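Local coordinates for protein 3' terminal uridylyl transferase (Trypanosoma brucei, PDB 5HZD) that adds uridines from UTP to the 3' ends of guide RNAs, ribosomal RNAs and some mRNAs during mitochondrial RNA editing in trypanosomes, at residues A122-A127 with Y281-D286; R90-C95 with R277-N282; N145-I150 with P173-H178; S111-G116 with N296-R301. One frame throughout, in Å; residues are numbered along the deposited sequence.

Interaction 1 (A122-A127 with Y281-D286); sequences ADIDFA and YNIDFD
Phe126 meets Phe285 and Ile283 where strand 124-129 runs parallel to strand 285-288 and the loop leading into it, a worked case of aromatic packing on the sheet face away from a cluster of carboxylates. Its CB lies 4.0 Å from the carbonyl O of Asp286. The first torsion sets CG anti to the carbonyl carbon (chi1 -71°), which points the ring toward Phe285. CD2 and CE2 then meet the second ring, CE2 passing 3.6 Å from CG of Phe285, and CZ reaches CD1 of Ile283 at 4.2 Å. The result is an offset edge-to-face pair, the edge of Phe126 toward the face of Phe285, with planes 68° apart. CG2 of Ile124 rests on one face of the Phe126 ring near its rim, which helps fix the ring's rotation.

The backbones are joined by three bonds: Ile124 N to Asp284 O, Asp286 N to Ile124 O, and a nearly straight one of 2.9 Å from Phe126 N to Asp286 O. Asp125 and Asp286 lie on the sheet face that Ile124 and Phe285 do not use. Their side chains run side by side, OD1 of Asp125 lying 3.7 Å from CB of Asp286. One water donates to both Asp123 OD2 (2.8 Å) and Asp286 OD2 (2.7 Å), while OD1 of Asp286 forms a salt bridge with Lys176. This is the carboxylate site of the DNA polymerase beta-like nucleotidyltransferase fold, in which Asp123 and Asp125 probably bind the catalytic magnesium and Asp286 is probably important for activity.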
loop_
_atom_site.group_PDB
_atom_site.type_symbol
_atom_site.label_atom_id
_atom_site.label_comp_id
_atom_site.label_asym_id
_atom_site.label_seq_id
_atom_site.Cartn_x
_atom_site.Cartn_y
_atom_site.Cartn_z
ATOM N N ALA A 122 -6.507 2.709 -6.691
ATOM C CA ALA A 122 -5.723 2.654 -5.451
ATOM C C ALA A 122 -4.490 3.560 -5.554
ATOM O O ALA A 122 -3.865 3.645 -6.619
ATOM C CB ALA A 122 -5.283 1.237 -5.129
ATOM N N ASP A 123 -4.131 4.231 -4.462
ATOM C CA ASP A 123 -2.917 5.060 -4.486
ATOM C C ASP A 123 -1.693 4.224 -4.890
ATOM O O ASP A 123 -1.547 3.084 -4.466
ATOM C CB ASP A 123 -2.628 5.644 -3.090
ATOM C CG ASP A 123 -3.624 6.689 -2.667
ATOM O OD1 ASP A 123 -4.604 6.951 -3.397
ATOM O OD2 ASP A 123 -3.421 7.243 -1.561
ATOM N N ILE A 124 -0.796 4.813 -5.699
ATOM C CA ILE A 124 0.468 4.171 -6.051
ATOM C C ILE A 124 1.528 4.793 -5.165
ATOM O O ILE A 124 1.529 6.005 -4.994
ATOM C CB ILE A 124 0.834 4.467 -7.536
ATOM C CG1 ILE A 124 -0.147 3.739 -8.464
ATOM C CG2 ILE A 124 2.299 4.090 -7.847
ATOM C CD1 ILE A 124 -0.024 2.197 -8.480
ATOM N N ASP A 125 2.388 3.978 -4.561
ATOM C CA ASP A 125 3.556 4.510 -3.848
ATOM C C ASP A 125 4.770 4.490 -4.754
ATOM O O ASP A 125 5.054 3.480 -5.407
ATOM C CB ASP A 125 3.876 3.667 -2.608
ATOM C CG ASP A 125 2.892 3.909 -1.487
ATOM O OD1 ASP A 125 3.016 4.965 -0.833
ATOM O OD2 ASP A 125 2.012 3.046 -1.273
ATOM N N PHE A 126 5.497 5.604 -4.791
ATOM C CA PHE A 126 6.727 5.667 -5.577
ATOM C C PHE A 126 7.852 5.963 -4.608
ATOM O O PHE A 126 7.776 6.931 -3.843
ATOM C CB PHE A 126 6.678 6.840 -6.573
ATOM C CG PHE A 126 5.729 6.671 -7.711
ATOM C CD1 PHE A 126 5.906 5.649 -8.636
ATOM C CD2 PHE A 126 4.742 7.621 -7.951
ATOM C CE1 PHE A 126 5.062 5.517 -9.740
ATOM C CE2 PHE A 126 3.896 7.512 -9.045
ATOM C CZ PHE A 126 4.050 6.473 -9.956
ATOM N N ALA A 127 8.894 5.144 -4.625
ATOM C CA ALA A 127 10.109 5.428 -3.853
ATOM C C ALA A 127 11.186 5.912 -4.813
ATOM O O ALA A 127 11.398 5.306 -5.857
ATOM C CB ALA A 127 10.619 4.141 -3.185
ATOM N N TYR A 281 -0.231 12.357 -14.401
ATOM C CA TYR A 281 -1.104 13.468 -13.990
ATOM C C TYR A 281 -2.448 12.981 -13.483
ATOM O O TYR A 281 -3.195 13.729 -12.850
ATOM C CB TYR A 281 -1.366 14.420 -15.171
ATOM C CG TYR A 281 -0.172 15.181 -15.646
ATOM C CD1 TYR A 281 0.096 16.469 -15.169
ATOM C CD2 TYR A 281 0.703 14.633 -16.573
ATOM C CE1 TYR A 281 1.196 17.176 -15.625
ATOM C CE2 TYR A 281 1.824 15.342 -17.019
ATOM C CZ TYR A 281 2.065 16.600 -16.543
ATOM O OH TYR A 281 3.177 17.261 -17.036
ATOM N N ASN A 282 -2.778 11.730 -13.756
ATOM C CA ASN A 282 -4.128 11.238 -13.586
ATOM C C ASN A 282 -4.287 10.277 -12.417
ATOM O O ASN A 282 -5.388 9.786 -12.161
ATOM C CB ASN A 282 -4.555 10.512 -14.861
ATOM C CG ASN A 282 -4.506 11.406 -16.078
ATOM O OD1 ASN A 282 -4.699 12.618 -15.978
ATOM N ND2 ASN A 282 -4.262 10.813 -17.246
ATOM N N ILE A 283 -3.198 9.986 -11.719
ATOM C CA ILE A 283 -3.229 9.014 -10.656
ATOM C C ILE A 283 -2.864 9.616 -9.301
ATOM O O ILE A 283 -1.999 10.486 -9.206
ATOM C CB ILE A 283 -2.299 7.823 -10.977
ATOM C CG1 ILE A 283 -0.856 8.258 -11.078
ATOM C CG2 ILE A 283 -2.750 7.097 -12.250
ATOM C CD1 ILE A 283 0.076 7.060 -11.130
ATOM N N ASP A 284 -3.513 9.139 -8.247
ATOM C CA ASP A 284 -3.124 9.503 -6.894
ATOM C C ASP A 284 -1.846 8.776 -6.553
ATOM O O ASP A 284 -1.744 7.560 -6.782
ATOM C CB ASP A 284 -4.186 9.051 -5.870
ATOM C CG ASP A 284 -5.494 9.820 -5.958
ATOM O OD1 ASP A 284 -5.514 11.017 -6.269
ATOM O OD2 ASP A 284 -6.541 9.202 -5.663
ATOM N N PHE A 285 -0.870 9.490 -6.009
ATOM C CA PHE A 285 0.387 8.856 -5.576
ATOM C C PHE A 285 1.041 9.547 -4.416
ATOM O O PHE A 285 0.796 10.738 -4.165
ATOM C CB PHE A 285 1.383 8.676 -6.765
ATOM C CG PHE A 285 1.935 9.969 -7.358
ATOM C CD1 PHE A 285 2.992 10.654 -6.736
ATOM C CD2 PHE A 285 1.438 10.461 -8.562
ATOM C CE1 PHE A 285 3.527 11.822 -7.286
ATOM C CE2 PHE A 285 1.994 11.610 -9.131
ATOM C CZ PHE A 285 3.015 12.300 -8.479
ATOM N N ASP A 286 1.822 8.767 -3.658
ATOM C CA ASP A 286 2.690 9.314 -2.620
ATOM C C ASP A 286 4.116 9.045 -3.077
ATOM O O ASP A 286 4.462 7.901 -3.406
ATOM C CB ASP A 286 2.514 8.613 -1.273
ATOM C CG ASP A 286 1.176 8.911 -0.613
ATOM O OD1 ASP A 286 0.411 9.786 -1.095
ATOM O OD2 ASP A 286 0.900 8.246 0.411
HETATM O O HOH W 1 -3.685 5.801 -8.035
HETATM O O HOH W 2 -1.442 6.974 0.357
HETATM O O HOH W 3 5.708 6.620 -1.126
#

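Interaction 2 (R90-C95 with R277-N282); sequences RAQLEC and RPELYN
Gln92 lies antiparallel to Leu280, the two side chains sliding past each other, and meets Glu279 and Pro278 at about right angles. These orientations let a single amide serve two neighbours at once. The Gln92 chain leaves the helix with CG anti to the carbonyl carbon (chi1 -68°) and is extended beyond it, which carries the amide out to the turn formed by residues 278-282. There OE1 accepts the backbone N-H of Leu280 at 2.9 Å, the donor approaching nearly end-on to the side-chain carbonyl. The other half of the amide points NE2 at OE1 of Glu279, also at 2.9 Å, with the acceptor lying in the amide plane. The carboxylate is turned 43° from that plane and is met on its anti side, NE2 coming in about 30° out of the carboxylate plane. Two bonds through different atoms hold the amide against rotation.

Carbon atoms pack round OE1 of Gln92: CB of Pro278 approaches it to 3.6 Å, and CB of Leu280 lies 3.3 Å away. Beyond it Leu280 crosses Leu93 in an apolar contact, with CD2 of Leu280 4.0 Å from CB of Leu93. Glu279 has further partners: OE1 is hydrogen-bonded to Thr247 and OE2 forms a salt bridge with Arg88, so its carboxylate ties helix 80-100 to the start of helix 247-254.

What emerges is a buried glutamine whose side-chain amide bonds the backbone N-H of a loop, fastening the lead into strand 285-288, which carries the probably catalytically important Asp286, onto a long helix of the nucleotidyltransferase palm.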
loop_
_atom_site.group_PDB
_atom_site.type_symbol
_atom_site.label_atom_id
_atom_site.label_comp_id
_atom_site.label_asym_id
_atom_site.label_seq_id
_atom_site.Cartn_x
_atom_site.Cartn_y
_atom_site.Cartn_z
ATOM N N ARG A 90 5.329 5.608 -13.786
ATOM C CA ARG A 90 6.609 5.456 -13.098
ATOM C C ARG A 90 7.739 5.970 -13.987
ATOM O O ARG A 90 8.605 6.694 -13.517
ATOM C CB ARG A 90 6.878 3.964 -12.780
ATOM C CG ARG A 90 8.072 3.743 -11.829
ATOM C CD ARG A 90 8.698 2.341 -12.013
ATOM N NE ARG A 90 9.136 2.249 -13.393
ATOM C CZ ARG A 90 10.273 2.762 -13.824
ATOM N NH1 ARG A 90 11.123 3.338 -12.952
ATOM N NH2 ARG A 90 10.551 2.713 -15.121
ATOM N N ALA A 91 7.738 5.577 -15.268
ATOM C CA ALA A 91 8.787 6.030 -16.174
ATOM C C ALA A 91 8.721 7.530 -16.345
ATOM O O ALA A 91 9.775 8.190 -16.428
ATOM C CB ALA A 91 8.681 5.320 -17.520
ATOM N N GLN A 92 7.509 8.080 -16.395
ATOM C CA GLN A 92 7.340 9.546 -16.482
ATOM C C GLN A 92 7.943 10.244 -15.275
ATOM O O GLN A 92 8.696 11.207 -15.399
ATOM C CB GLN A 92 5.848 9.895 -16.652
ATOM C CG GLN A 92 5.337 9.432 -18.002
ATOM C CD GLN A 92 3.845 9.203 -18.060
ATOM O OE1 GLN A 92 3.083 9.713 -17.213
ATOM N NE2 GLN A 92 3.405 8.486 -19.079
ATOM N N LEU A 93 7.624 9.746 -14.084
ATOM C CA LEU A 93 8.174 10.332 -12.872
ATOM C C LEU A 93 9.691 10.219 -12.856
ATOM O O LEU A 93 10.377 11.150 -12.422
ATOM C CB LEU A 93 7.561 9.680 -11.623
ATOM C CG LEU A 93 8.060 10.314 -10.318
ATOM C CD1 LEU A 93 7.707 11.807 -10.176
ATOM C CD2 LEU A 93 7.441 9.526 -9.124
ATOM N N GLU A 94 10.235 9.128 -13.396
ATOM C CA GLU A 94 11.685 8.970 -13.347
ATOM C C GLU A 94 12.371 10.021 -14.190
ATOM O O GLU A 94 13.425 10.531 -13.810
ATOM C CB GLU A 94 12.089 7.564 -13.767
ATOM C CG GLU A 94 13.566 7.254 -13.573
ATOM C CD GLU A 94 13.825 5.776 -13.755
ATOM O OE1 GLU A 94 14.352 5.406 -14.830
ATOM O OE2 GLU A 94 13.504 4.960 -12.840
ATOM N N CYS A 95 11.764 10.413 -15.304
ATOM C CA CYS A 95 12.284 11.513 -16.136
ATOM C C CYS A 95 12.377 12.800 -15.358
ATOM O O CYS A 95 13.315 13.594 -15.510
ATOM C CB CYS A 95 11.350 11.759 -17.311
ATOM S SG CYS A 95 11.273 10.465 -18.522
ATOM N N ARG A 277 -4.131 14.106 -20.329
ATOM C CA ARG A 277 -2.698 14.235 -20.055
ATOM C C ARG A 277 -2.051 12.872 -19.857
ATOM O O ARG A 277 -2.753 11.848 -19.719
ATOM C CB ARG A 277 -2.538 15.086 -18.782
ATOM C CG ARG A 277 -2.930 16.566 -18.968
ATOM C CD ARG A 277 -2.810 17.354 -17.666
ATOM N NE ARG A 277 -2.561 18.764 -17.958
ATOM C CZ ARG A 277 -2.149 19.645 -17.048
ATOM N NH1 ARG A 277 -1.987 19.251 -15.785
ATOM N NH2 ARG A 277 -1.918 20.910 -17.396
ATOM N N PRO A 278 -0.710 12.838 -19.826
ATOM C CA PRO A 278 0.012 11.607 -19.485
ATOM C C PRO A 278 -0.416 10.979 -18.137
ATOM O O PRO A 278 -0.897 11.688 -17.228
ATOM C CB PRO A 278 1.467 12.076 -19.396
ATOM C CG PRO A 278 1.525 13.219 -20.398
ATOM C CD PRO A 278 0.210 13.930 -20.233
ATOM N N GLU A 279 -0.241 9.665 -18.028
ATOM C CA GLU A 279 -0.678 8.869 -16.857
ATOM C C GLU A 279 -0.353 9.473 -15.485
ATOM O O GLU A 279 -1.189 9.455 -14.564
ATOM C CB GLU A 279 -0.126 7.436 -16.970
ATOM C CG GLU A 279 -0.792 6.563 -18.063
ATOM C CD GLU A 279 -0.230 6.756 -19.474
ATOM O OE1 GLU A 279 0.659 7.622 -19.714
ATOM O OE2 GLU A 279 -0.676 6.041 -20.397
ATOM N N LEU A 280 0.854 10.018 -15.331
ATOM C CA LEU A 280 1.301 10.501 -14.030
ATOM C C LEU A 280 0.387 11.611 -13.496
ATOM O O LEU A 280 0.217 11.772 -12.272
ATOM C CB LEU A 280 2.753 10.984 -14.139
ATOM C CG LEU A 280 3.393 11.404 -12.824
ATOM C CD1 LEU A 280 3.573 10.203 -11.885
ATOM C CD2 LEU A 280 4.721 12.122 -13.026
ATOM N N TYR A 281 -0.231 12.357 -14.401
ATOM C CA TYR A 281 -1.104 13.468 -13.990
ATOM C C TYR A 281 -2.448 12.981 -13.483
ATOM O O TYR A 281 -3.195 13.729 -12.850
ATOM C CB TYR A 281 -1.366 14.420 -15.171
ATOM C CG TYR A 281 -0.172 15.181 -15.646
ATOM C CD1 TYR A 281 0.096 16.469 -15.169
ATOM C CD2 TYR A 281 0.703 14.633 -16.573
ATOM C CE1 TYR A 281 1.196 17.176 -15.625
ATOM C CE2 TYR A 281 1.824 15.342 -17.019
ATOM C CZ TYR A 281 2.065 16.600 -16.543
ATOM O OH TYR A 281 3.177 17.261 -17.036
ATOM N N ASN A 282 -2.778 11.730 -13.756
ATOM C CA ASN A 282 -4.128 11.238 -13.586
ATOM C C ASN A 282 -4.287 10.277 -12.417
ATOM O O ASN A 282 -5.388 9.786 -12.161
ATOM C CB ASN A 282 -4.555 10.512 -14.861
ATOM C CG ASN A 282 -4.506 11.406 -16.078
ATOM O OD1 ASN A 282 -4.699 12.618 -15.978
ATOM N ND2 ASN A 282 -4.262 10.813 -17.246
#

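Interaction 3 (N145-I150 with P173-H178); sequences NAVRSI and PIIKHH
A helix packed on the face of the mixed palm sheet brings Val147 and Ile150 against Ile175, with Pro173 at the margin. The axes of helix 145-150 and strand 174-177 approach to 8.2 Å and their directions differ by 37°, a spacing bridged mainly by Val147, Ile150 and Ile175; no hydrogen bond crosses between the two segments. Val147 is the residue nearest the strand. Both its methyls lie near the carbonyl O of Ile174, CG2 at 3.7 Å and CG1 at 3.8 Å. CG2 also meets CB of Pro173 at 3.8 Å, and CG1 meets CG1 of Ile175 at 3.9 Å. Val147 and Ile175 slide past each other in opposite directions, each side chain reaching beyond the other toward the opposing backbone.

This is the usual layering of the nucleotidyltransferase palm, in which one face of the sheet is covered by helices and the other carries the probable catalytic acids. Ile174 accordingly points away from the helix, toward the face of Asp286. Trp100 of helix 80-100 and the loop residue Phe289 add to the apolar layer round Ile150.

The Ile175 chain is extended beyond CG1 (chi2 171°), and this carries its terminal methyl to the helix surface. There CD1 comes 3.5 Å from the carbonyl O of Val147 and 3.7 Å from CG2 of Ile150, so it sits beside a helical turn with a methyl of the next turn at its flank. Ile150 crosses Ile175 obliquely, presenting CG2, the branch set anti to its own backbone N, with CB close behind.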
loop_
_atom_site.group_PDB
_atom_site.type_symbol
_atom_site.label_atom_id
_atom_site.label_comp_id
_atom_site.label_asym_id
_atom_site.label_seq_id
_atom_site.Cartn_x
_atom_site.Cartn_y
_atom_site.Cartn_z
ATOM N N ASN A 145 14.369 18.933 1.730
ATOM C CA ASN A 145 14.813 19.666 0.546
ATOM C C ASN A 145 14.488 18.910 -0.721
ATOM O O ASN A 145 14.142 19.515 -1.743
ATOM C CB ASN A 145 16.316 19.982 0.638
ATOM C CG ASN A 145 16.620 20.845 1.809
ATOM O OD1 ASN A 145 15.865 21.767 2.100
ATOM N ND2 ASN A 145 17.706 20.552 2.499
ATOM N N ALA A 146 14.571 17.581 -0.663
ATOM C CA ALA A 146 14.201 16.731 -1.784
ATOM C C ALA A 146 12.722 16.949 -2.129
ATOM O O ALA A 146 12.343 17.088 -3.298
ATOM C CB ALA A 146 14.467 15.262 -1.432
ATOM N N VAL A 147 11.876 16.993 -1.102
ATOM C CA VAL A 147 10.453 17.242 -1.333
ATOM C C VAL A 147 10.228 18.575 -2.035
ATOM O O VAL A 147 9.461 18.632 -3.011
ATOM C CB VAL A 147 9.660 17.242 0.006
ATOM C CG1 VAL A 147 8.302 17.968 -0.153
ATOM C CG2 VAL A 147 9.484 15.820 0.512
ATOM N N ARG A 148 10.909 19.633 -1.582
ATOM C CA ARG A 148 10.728 20.965 -2.195
ATOM C C ARG A 148 11.288 20.966 -3.623
ATOM O O ARG A 148 10.652 21.504 -4.520
ATOM C CB ARG A 148 11.342 22.073 -1.325
ATOM C CG ARG A 148 10.688 22.080 0.075
ATOM C CD ARG A 148 11.483 22.793 1.149
ATOM N NE ARG A 148 11.763 24.171 0.788
ATOM C CZ ARG A 148 12.995 24.660 0.675
ATOM N NH1 ARG A 148 14.048 23.868 0.907
ATOM N NH2 ARG A 148 13.177 25.938 0.339
ATOM N N SER A 149 12.441 20.332 -3.831
ATOM C CA SER A 149 13.043 20.300 -5.178
ATOM C C SER A 149 12.155 19.613 -6.186
ATOM O O SER A 149 11.923 20.147 -7.293
ATOM C CB SER A 149 14.405 19.594 -5.138
ATOM O OG SER A 149 15.329 20.362 -4.387
ATOM N N ILE A 150 11.643 18.438 -5.840
ATOM C CA ILE A 150 10.830 17.693 -6.800
ATOM C C ILE A 150 9.451 18.337 -6.995
ATOM O O ILE A 150 8.905 18.328 -8.103
ATOM C CB ILE A 150 10.772 16.219 -6.426
ATOM C CG1 ILE A 150 12.195 15.641 -6.596
ATOM C CG2 ILE A 150 9.790 15.478 -7.315
ATOM C CD1 ILE A 150 12.341 14.311 -5.962
ATOM N N PRO A 173 9.158 12.766 5.234
ATOM C CA PRO A 173 8.660 13.752 4.269
ATOM C C PRO A 173 8.327 13.110 2.937
ATOM O O PRO A 173 9.044 12.228 2.455
ATOM C CB PRO A 173 9.854 14.691 4.084
ATOM C CG PRO A 173 10.639 14.525 5.378
ATOM C CD PRO A 173 10.533 13.066 5.660
ATOM N N ILE A 174 7.215 13.533 2.346
ATOM C CA ILE A 174 6.744 12.952 1.092
ATOM C C ILE A 174 6.085 14.040 0.258
ATOM O O ILE A 174 5.870 15.161 0.730
ATOM C CB ILE A 174 5.720 11.814 1.305
ATOM C CG1 ILE A 174 4.511 12.327 2.098
ATOM C CG2 ILE A 174 6.350 10.641 2.044
ATOM C CD1 ILE A 174 3.322 11.333 2.055
ATOM N N ILE A 175 5.816 13.709 -1.005
ATOM C CA ILE A 175 4.947 14.517 -1.849
ATOM C C ILE A 175 3.701 13.701 -2.120
ATOM O O ILE A 175 3.788 12.566 -2.552
ATOM C CB ILE A 175 5.615 14.833 -3.219
ATOM C CG1 ILE A 175 6.867 15.703 -3.013
ATOM C CG2 ILE A 175 4.601 15.585 -4.117
ATOM C CD1 ILE A 175 7.698 15.863 -4.298
ATOM N N LYS A 176 2.533 14.265 -1.851
ATOM C CA LYS A 176 1.283 13.590 -2.197
ATOM C C LYS A 176 0.702 14.257 -3.410
ATOM O O LYS A 176 0.610 15.492 -3.478
ATOM C CB LYS A 176 0.272 13.718 -1.043
ATOM C CG LYS A 176 0.575 12.754 0.136
ATOM C CD LYS A 176 -0.534 12.826 1.194
ATOM C CE LYS A 176 -1.761 12.082 0.735
ATOM N NZ LYS A 176 -1.513 10.602 0.901
ATOM N N HIS A 177 0.305 13.466 -4.401
ATOM C CA HIS A 177 -0.408 14.008 -5.537
ATOM C C HIS A 177 -1.853 13.545 -5.522
ATOM O O HIS A 177 -2.136 12.342 -5.427
ATOM C CB HIS A 177 0.275 13.578 -6.853
ATOM C CG HIS A 177 -0.495 13.998 -8.065
ATOM N ND1 HIS A 177 -1.267 13.119 -8.799
ATOM C CD2 HIS A 177 -0.689 15.224 -8.617
ATOM C CE1 HIS A 177 -1.849 13.780 -9.787
ATOM N NE2 HIS A 177 -1.531 15.059 -9.684
ATOM N N HIS A 178 -2.770 14.505 -5.550
ATOM C CA HIS A 178 -4.204 14.223 -5.523
ATOM C C HIS A 178 -4.777 14.494 -6.912
ATOM O O HIS A 178 -4.894 15.641 -7.330
ATOM C CB HIS A 178 -4.903 15.160 -4.530
ATOM C CG HIS A 178 -4.321 15.161 -3.156
ATOM N ND1 HIS A 178 -4.730 14.280 -2.177
ATOM C CD2 HIS A 178 -3.385 15.959 -2.583
ATOM C CE1 HIS A 178 -4.056 14.521 -1.063
ATOM N NE2 HIS A 178 -3.243 15.542 -1.280
#

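Interaction 4 (S111-G116 with N296-R301); sequences SSVAMG and NSTLLR
Val113 turns CG1 anti to its backbone N (chi1 173°), and this branch is laid against Ser297, 3.7 Å from its CB. Arg301 makes the corresponding choice from the other helix: its CG also stands opposite the backbone N (chi1 -171°), and the chain stays extended as far as NE. Its aliphatic part consequently runs alongside the carbonyl O of Val113, which lies 3.2 Å from CG of Arg301 and equally near its CD. A second conformer was modelled for this arginine, so these details hold for one of two states.

Ala114 supplies the close helix-to-helix approach, its CA only 4.1 Å from CA of Arg301. The small side chain allows this: CB of Ala114 meets CB of Leu300 at 3.8 Å. The carbonyl O of Ala114 faces CA of Arg301 at 3.6 Å, in a CA-H...O contact. One water lies between O of Ala114 and O of Arg301 and donates to both, at 3.1 Å from the latter, though its distance to Ala114 O is short.

No direct hydrogen bond crosses between the segments, but Ser297 OG is hydrogen-bonded to N of Gly110, the residue just before the short helix, and to O of Gly293 in its own helix. Leu300 packs on Tyr337 of helix 336-349. Ser297, Asn296 and Tyr337 bind UTP, and Ser111 probably does so too. The contact thus sets the Gly-Ser signature turn of the polymerase beta-like nucleotidyltransferases, with its short helix, against helix 292-304, at the edge of the UTP-binding site.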
loop_
_atom_site.group_PDB
_atom_site.type_symbol
_atom_site.label_atom_id
_atom_site.label_comp_id
_atom_site.label_asym_id
_atom_site.label_seq_id
_atom_site.Cartn_x
_atom_site.Cartn_y
_atom_site.Cartn_z
ATOM N N SER A 111 0.371 -1.914 -2.900
ATOM C CA SER A 111 -0.494 -3.036 -3.263
ATOM C C SER A 111 -0.298 -3.575 -4.674
ATOM O O SER A 111 -0.609 -4.729 -4.933
ATOM C CB SER A 111 -1.974 -2.720 -3.009
ATOM O OG SER A 111 -2.457 -1.740 -3.917
ATOM N N SER A 112 0.225 -2.762 -5.604
ATOM C CA SER A 112 0.401 -3.293 -6.940
ATOM C C SER A 112 1.520 -4.317 -6.939
ATOM O O SER A 112 1.490 -5.252 -7.762
ATOM C CB SER A 112 0.661 -2.175 -7.977
ATOM O OG SER A 112 1.857 -1.472 -7.676
ATOM N N VAL A 113 2.487 -4.167 -6.014
ATOM C CA VAL A 113 3.511 -5.168 -5.803
ATOM C C VAL A 113 2.931 -6.322 -5.005
ATOM O O VAL A 113 2.966 -7.459 -5.458
ATOM C CB VAL A 113 4.724 -4.568 -5.096
ATOM C CG1 VAL A 113 5.743 -5.674 -4.727
ATOM C CG2 VAL A 113 5.386 -3.576 -6.027
ATOM N N ALA A 114 2.370 -6.025 -3.846
ATOM C CA ALA A 114 1.905 -7.078 -2.939
ATOM C C ALA A 114 0.827 -7.977 -3.552
ATOM O O ALA A 114 0.858 -9.194 -3.322
ATOM C CB ALA A 114 1.390 -6.453 -1.664
ATOM N N MET A 115 -0.084 -7.406 -4.347
ATOM C CA MET A 115 -1.222 -8.167 -4.904
ATOM C C MET A 115 -1.061 -8.491 -6.372
ATOM O O MET A 115 -1.892 -9.203 -6.929
ATOM C CB MET A 115 -2.535 -7.387 -4.756
ATOM C CG MET A 115 -2.811 -6.866 -3.364
ATOM S SD MET A 115 -3.382 -8.233 -2.316
ATOM C CE MET A 115 -3.270 -7.489 -0.693
ATOM N N GLY A 116 -0.026 -7.956 -7.019
ATOM C CA GLY A 116 0.226 -8.249 -8.423
ATOM C C GLY A 116 -0.846 -7.763 -9.380
ATOM O O GLY A 116 -0.891 -8.197 -10.523
ATOM N N ASN A 296 9.095 -4.380 2.244
ATOM C CA ASN A 296 7.852 -4.837 2.877
ATOM C C ASN A 296 6.911 -5.396 1.806
ATOM O O ASN A 296 6.338 -6.483 1.967
ATOM C CB ASN A 296 7.137 -3.691 3.575
ATOM C CG ASN A 296 7.801 -3.281 4.860
ATOM O OD1 ASN A 296 8.836 -3.802 5.236
ATOM N ND2 ASN A 296 7.180 -2.328 5.551
ATOM N N SER A 297 6.745 -4.669 0.702
ATOM C CA SER A 297 5.800 -5.104 -0.338
ATOM C C SER A 297 6.279 -6.393 -1.006
ATOM O O SER A 297 5.476 -7.265 -1.351
ATOM C CB SER A 297 5.612 -4.002 -1.397
ATOM O OG SER A 297 5.029 -2.838 -0.825
ATOM N N THR A 298 7.589 -6.545 -1.168
ATOM C CA THR A 298 8.149 -7.705 -1.823
ATOM C C THR A 298 7.974 -8.939 -0.924
ATOM O O THR A 298 7.657 -10.027 -1.420
ATOM C CB THR A 298 9.624 -7.445 -2.158
ATOM O OG1 THR A 298 9.702 -6.288 -3.005
ATOM C CG2 THR A 298 10.227 -8.633 -2.862
ATOM N N LEU A 299 8.098 -8.767 0.392
ATOM C CA LEU A 299 7.819 -9.890 1.308
ATOM C C LEU A 299 6.348 -10.325 1.207
ATOM O O LEU A 299 6.058 -11.540 1.113
ATOM C CB LEU A 299 8.107 -9.464 2.752
ATOM C CG LEU A 299 7.804 -10.546 3.807
ATOM C CD1 LEU A 299 8.588 -11.818 3.544
ATOM C CD2 LEU A 299 8.101 -9.960 5.203
ATOM N N LEU A 300 5.442 -9.339 1.208
ATOM C CA LEU A 300 4.015 -9.642 1.076
ATOM C C LEU A 300 3.767 -10.376 -0.217
ATOM O O LEU A 300 3.041 -11.364 -0.217
ATOM C CB LEU A 300 3.126 -8.386 1.142
ATOM C CG LEU A 300 3.135 -7.629 2.484
ATOM C CD1 LEU A 300 2.219 -6.463 2.411
ATOM C CD2 LEU A 300 2.669 -8.540 3.622
ATOM N N ARG A 301 4.364 -9.914 -1.322
ATOM C CA ARG A 301 4.095 -10.543 -2.618
ATOM C C ARG A 301 4.473 -12.016 -2.634
ATOM O O ARG A 301 3.702 -12.873 -3.129
ATOM C CB ARG A 301 4.836 -9.790 -3.725
ATOM C CG ARG A 301 4.436 -10.232 -5.100
ATOM C CD ARG A 301 5.288 -9.536 -6.144
ATOM N NE ARG A 301 5.045 -10.168 -7.436
ATOM C CZ ARG A 301 5.700 -11.240 -7.907
ATOM N NH1 ARG A 301 6.699 -11.804 -7.223
ATOM N NH2 ARG A 301 5.356 -11.752 -9.081
HETATM O O HOH W 4 3.641 -7.383 -8.520
HETATM O O HOH W 5 1.188 -11.462 -4.289
#

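Overall arrangement
Interaction 1 lies among the other three in the nucleotidyltransferase domain. Interactions 1 and 2 have centres about 10 Å apart and share Tyr281 and Asn282; interactions 1 and 3, centres about 12 Å apart, use neighbouring strands of the same five-stranded sheet. Interactions 1 and 4, centres about 15 Å apart, are linked through strands 124-129 and 285-288, which follow and precede the helices of interaction 4. Along the chain interaction 3 is nested within 1, and 1 within 4, while 2 and 4 alternate. Interactions 1, 2 and 4 join segments more than 150 residues apart, so the palm sheet and the UTP-binding helix are assembled from distant parts of the chain.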